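Local coordinates for putative uncharacterized protein (Pyrococcus furiosus, PDB 3VR0), which probably binds the archaeal proteasome and acts as its activator, being a homologue of proteasome assembly chaperones, at residues C[18-23]-C[65-70]. Sequence-based numbering, arbitrary orientation.
Sequences KETTIV and LYSPHF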
ATOM      1  N   LYS C  18       1.405  14.641   8.831  1.00 53.65           N
ATOM      2  CA  LYS C  18       0.386  13.883   8.075  1.00 51.59           C
ATOM      3  C   LYS C  18       0.907  13.773   6.666  1.00 48.68           C
ATOM      4  O   LYS C  18       0.414  12.988   5.851  1.00 48.14           O
ATOM      5  CB  LYS C  18      -0.960  14.621   8.056  1.00 52.66           C
ATOM      6  CG  LYS C  18      -1.625  14.746   9.437  1.00 56.12           C
ATOM      7  CD  LYS C  18      -3.158  14.873   9.309  1.00 60.03           C
ATOM      8  CE  LYS C  18      -3.785  15.514  10.564  1.00 61.61           C
ATOM      9  NZ  LYS C  18      -5.167  16.024  10.273  1.00 61.30           N
ATOM     10  N   GLU C  19       1.910  14.605   6.393  1.00 44.10           N
ATOM     11  CA  GLU C  19       2.553  14.613   5.118  1.00 40.42           C
ATOM     12  C   GLU C  19       4.008  15.013   5.269  1.00 35.75           C
ATOM     13  O   GLU C  19       4.451  15.409   6.328  1.00 34.98           O
ATOM     14  CB  GLU C  19       1.771  15.471   4.088  1.00 40.90           C
ATOM     15  CG  GLU C  19       1.938  17.003   4.160  1.00 47.09           C
ATOM     16  CD  GLU C  19       1.192  17.761   3.008  1.00 54.56           C
ATOM     17  OE1 GLU C  19      -0.028  17.527   2.799  1.00 56.25           O
ATOM     18  OE2 GLU C  19       1.839  18.587   2.309  1.00 56.81           O
ATOM     19  N   THR C  20       4.741  14.864   4.193  1.00 31.40           N
ATOM     20  CA  THR C  20       6.111  15.243   4.114  1.00 30.12           C
ATOM     21  C   THR C  20       6.319  16.694   4.594  1.00 29.68           C
ATOM     22  O   THR C  20       5.623  17.603   4.177  1.00 28.90           O
ATOM     23  CB  THR C  20       6.573  15.018   2.681  1.00 30.01           C
ATOM     24  OG1 THR C  20       6.404  13.623   2.360  1.00 29.22           O
ATOM     25  CG2 THR C  20       8.017  15.398   2.491  1.00 28.29           C
ATOM     26  N   THR C  21       7.268  16.876   5.497  1.00 29.51           N
ATOM     27  CA  THR C  21       7.520  18.160   6.147  1.00 30.06           C
ATOM     28  C   THR C  21       8.968  18.640   5.892  1.00 29.40           C
ATOM     29  O   THR C  21       9.931  17.882   6.027  1.00 27.59           O
ATOM     30  CB  THR C  21       7.296  18.002   7.693  1.00 30.51           C
ATOM     31  OG1 THR C  21       5.923  17.616   7.930  1.00 36.16           O
ATOM     32  CG2 THR C  21       7.535  19.336   8.457  1.00 34.23           C
ATOM     33  N   ILE C  22       9.106  19.926   5.577  1.00 29.30           N
ATOM     34  CA  ILE C  22      10.390  20.570   5.506  1.00 28.44           C
ATOM     35  C   ILE C  22      10.546  21.588   6.637  1.00 29.19           C
ATOM     36  O   ILE C  22       9.719  22.476   6.789  1.00 30.16           O
ATOM     37  CB  ILE C  22      10.606  21.245   4.129  1.00 28.64           C
ATOM     38  CG1 ILE C  22      10.442  20.200   3.028  1.00 25.81           C
ATOM     39  CG2 ILE C  22      11.997  21.964   4.112  1.00 24.11           C
ATOM     40  CD1 ILE C  22      10.496  20.694   1.666  1.00 25.28           C
ATOM     41  N   VAL C  23      11.594  21.408   7.431  1.00 28.12           N
ATOM     42  CA  VAL C  23      11.963  22.255   8.505  1.00 27.98           C
ATOM     43  C   VAL C  23      13.065  23.175   7.942  1.00 27.80           C
ATOM     44  O   VAL C  23      14.096  22.682   7.442  1.00 25.59           O
ATOM     45  CB  VAL C  23      12.574  21.419   9.657  1.00 28.91           C
ATOM     46  CG1 VAL C  23      12.958  22.325  10.825  1.00 31.40           C
ATOM     47  CG2 VAL C  23      11.593  20.329  10.146  1.00 29.19           C
ATOM     48  N   LEU C  65      14.232  17.659   5.302  1.00 22.83           N
ATOM     49  CA  LEU C  65      12.942  17.086   4.916  1.00 22.24           C
ATOM     50  C   LEU C  65      12.707  15.787   5.672  1.00 22.32           C
ATOM     51  O   LEU C  65      13.572  14.934   5.725  1.00 22.93           O
ATOM     52  CB  LEU C  65      12.906  16.886   3.403  1.00 21.52           C
ATOM     53  CG  LEU C  65      11.618  16.365   2.762  1.00 23.53           C
ATOM     54  CD1 LEU C  65      11.504  16.837   1.302  1.00 21.29           C
ATOM     55  CD2 LEU C  65      11.535  14.779   2.850  1.00 20.01           C
ATOM     56  N   TYR C  66      11.543  15.637   6.266  1.00 21.64           N
ATOM     57  CA  TYR C  66      11.162  14.378   6.846  1.00 22.09           C
ATOM     58  C   TYR C  66       9.871  13.937   6.182  1.00 21.90           C
ATOM     59  O   TYR C  66       9.049  14.769   5.795  1.00 22.20           O
ATOM     60  CB  TYR C  66      10.884  14.556   8.349  1.00 22.98           C
ATOM     61  CG  TYR C  66      12.116  15.063   9.136  1.00 22.88           C
ATOM     62  CD1 TYR C  66      13.064  14.172   9.611  1.00 21.53           C
ATOM     63  CD2 TYR C  66      12.327  16.443   9.343  1.00 23.68           C
ATOM     64  CE1 TYR C  66      14.194  14.628  10.321  1.00 25.88           C
ATOM     65  CE2 TYR C  66      13.469  16.931  10.059  1.00 22.30           C
ATOM     66  CZ  TYR C  66      14.377  16.026  10.539  1.00 24.74           C
ATOM     67  OH  TYR C  66      15.468  16.469  11.271  1.00 30.24           O
ATOM     68  N   SER C  67       9.662  12.630   6.123  1.00 20.37           N
ATOM     69  CA  SER C  67       8.483  12.090   5.464  1.00 19.70           C
ATOM     70  C   SER C  67       7.940  10.842   6.123  1.00 18.40           C
ATOM     71  O   SER C  67       8.692   9.905   6.395  1.00 18.48           O
ATOM     72  CB  SER C  67       8.852  11.708   4.039  1.00 18.30           C
ATOM     73  OG  SER C  67       7.659  11.288   3.387  1.00 22.84           O
ATOM     74  N   PRO C  68       6.636  10.800   6.333  1.00 19.07           N
ATOM     75  CA  PRO C  68       5.943   9.611   6.860  1.00 19.47           C
ATOM     76  C   PRO C  68       5.865   8.500   5.778  1.00 21.16           C
ATOM     77  O   PRO C  68       5.396   7.402   6.090  1.00 21.10           O
ATOM     78  CB  PRO C  68       4.522  10.150   7.199  1.00 18.82           C
ATOM     79  CG  PRO C  68       4.352  11.325   6.056  1.00 19.02           C
ATOM     80  CD  PRO C  68       5.718  11.966   6.176  1.00 19.30           C
ATOM     81  N   HIS C  69       6.338   8.774   4.547  1.00 20.46           N
ATOM     82  CA  HIS C  69       6.474   7.754   3.489  1.00 21.82           C
ATOM     83  C   HIS C  69       7.855   7.119   3.491  1.00 23.56           C
ATOM     84  O   HIS C  69       8.080   6.171   2.734  1.00 24.39           O
ATOM     85  CB  HIS C  69       6.207   8.335   2.107  1.00 19.95           C
ATOM     86  CG  HIS C  69       4.791   8.783   1.939  1.00 23.84           C
ATOM     87  ND1 HIS C  69       3.774   7.915   1.586  1.00 17.97           N
ATOM     88  CD2 HIS C  69       4.205   9.996   2.133  1.00 22.24           C
ATOM     89  CE1 HIS C  69       2.630   8.578   1.555  1.00 24.13           C
ATOM     90  NE2 HIS C  69       2.863   9.842   1.875  1.00 23.51           N
ATOM     91  N   PHE C  70       8.787   7.631   4.315  1.00 22.84           N
ATOM     92  CA  PHE C  70      10.108   7.006   4.409  1.00 22.50           C
ATOM     93  C   PHE C  70       9.986   5.764   5.283  1.00 23.00           C
ATOM     94  O   PHE C  70       9.011   5.621   6.012  1.00 23.28           O
ATOM     95  CB  PHE C  70      11.121   7.964   5.057  1.00 21.58           C
ATOM     96  CG  PHE C  70      11.603   9.079   4.142  1.00 21.32           C
ATOM     97  CD1 PHE C  70      11.432   8.998   2.757  1.00 21.12           C
ATOM     98  CD2 PHE C  70      12.274  10.195   4.674  1.00 20.22           C
ATOM     99  CE1 PHE C  70      11.928  10.036   1.885  1.00 21.53           C
ATOM    100  CE2 PHE C  70      12.745  11.258   3.824  1.00 19.55           C
ATOM    101  CZ  PHE C  70      12.569  11.161   2.426  1.00 19.39           C
TER
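Thr20 OG1 takes a hydrogen bond from Ser67 OG at 2.8 Å and is also hydrogen-bonded to Glu121 OE1 of helix 116-131, so two groups grip this hydroxyl. The serine oxygen is in turn held from its own chain: Ser67 OG accepts from His69 N at 3.1 Å, the bond that defines an ST turn, while Phe70 N bonds back to Ser67 O and closes a type I turn over Ser67 to Phe70. With chi1 at -175°, the serine hydroxyl points away from N and lies beside the carbonyl carbon, near the His69 N-H that donates to it. The same turn lays the CB of Ser67 over the centre of one face of the Phe70 ring. His69, carried by this turn, and Glu121 are the residues of a gold site, and His69 ND1 is hydrogen-bonded to Asp115. Just before the turn, residues 65-66 run antiparallel to 21-23: 21-24 is the outermost strand, within this chain, of the large mixed sheet of the PAC2-family protein, and 60-66 is the next one in, followed by 87-92. Thr21 and Tyr66 form a hydrogen-bonded pair, with Thr21 N to Tyr66 O at 2.8 Å (166° at the hydrogen) and a near-identical return bond from Tyr66 N to Thr21 O. On the face turned to helix 116-131, the CG2 methyl of Thr20 meets CD2 of Leu65 at 3.6 Å, and Ile22 CG1 lies 3.9 Å from Leu65 CD1; Ile22 also touches Phe129. On the other face, Val23 CG2 comes to the edge of the Tyr66 ring, 3.9 Å from CE2 and near its plane. Pro68 CD rests 3.6 Å from Thr20 N, and the proline also packs on Phe120 of the second subunit.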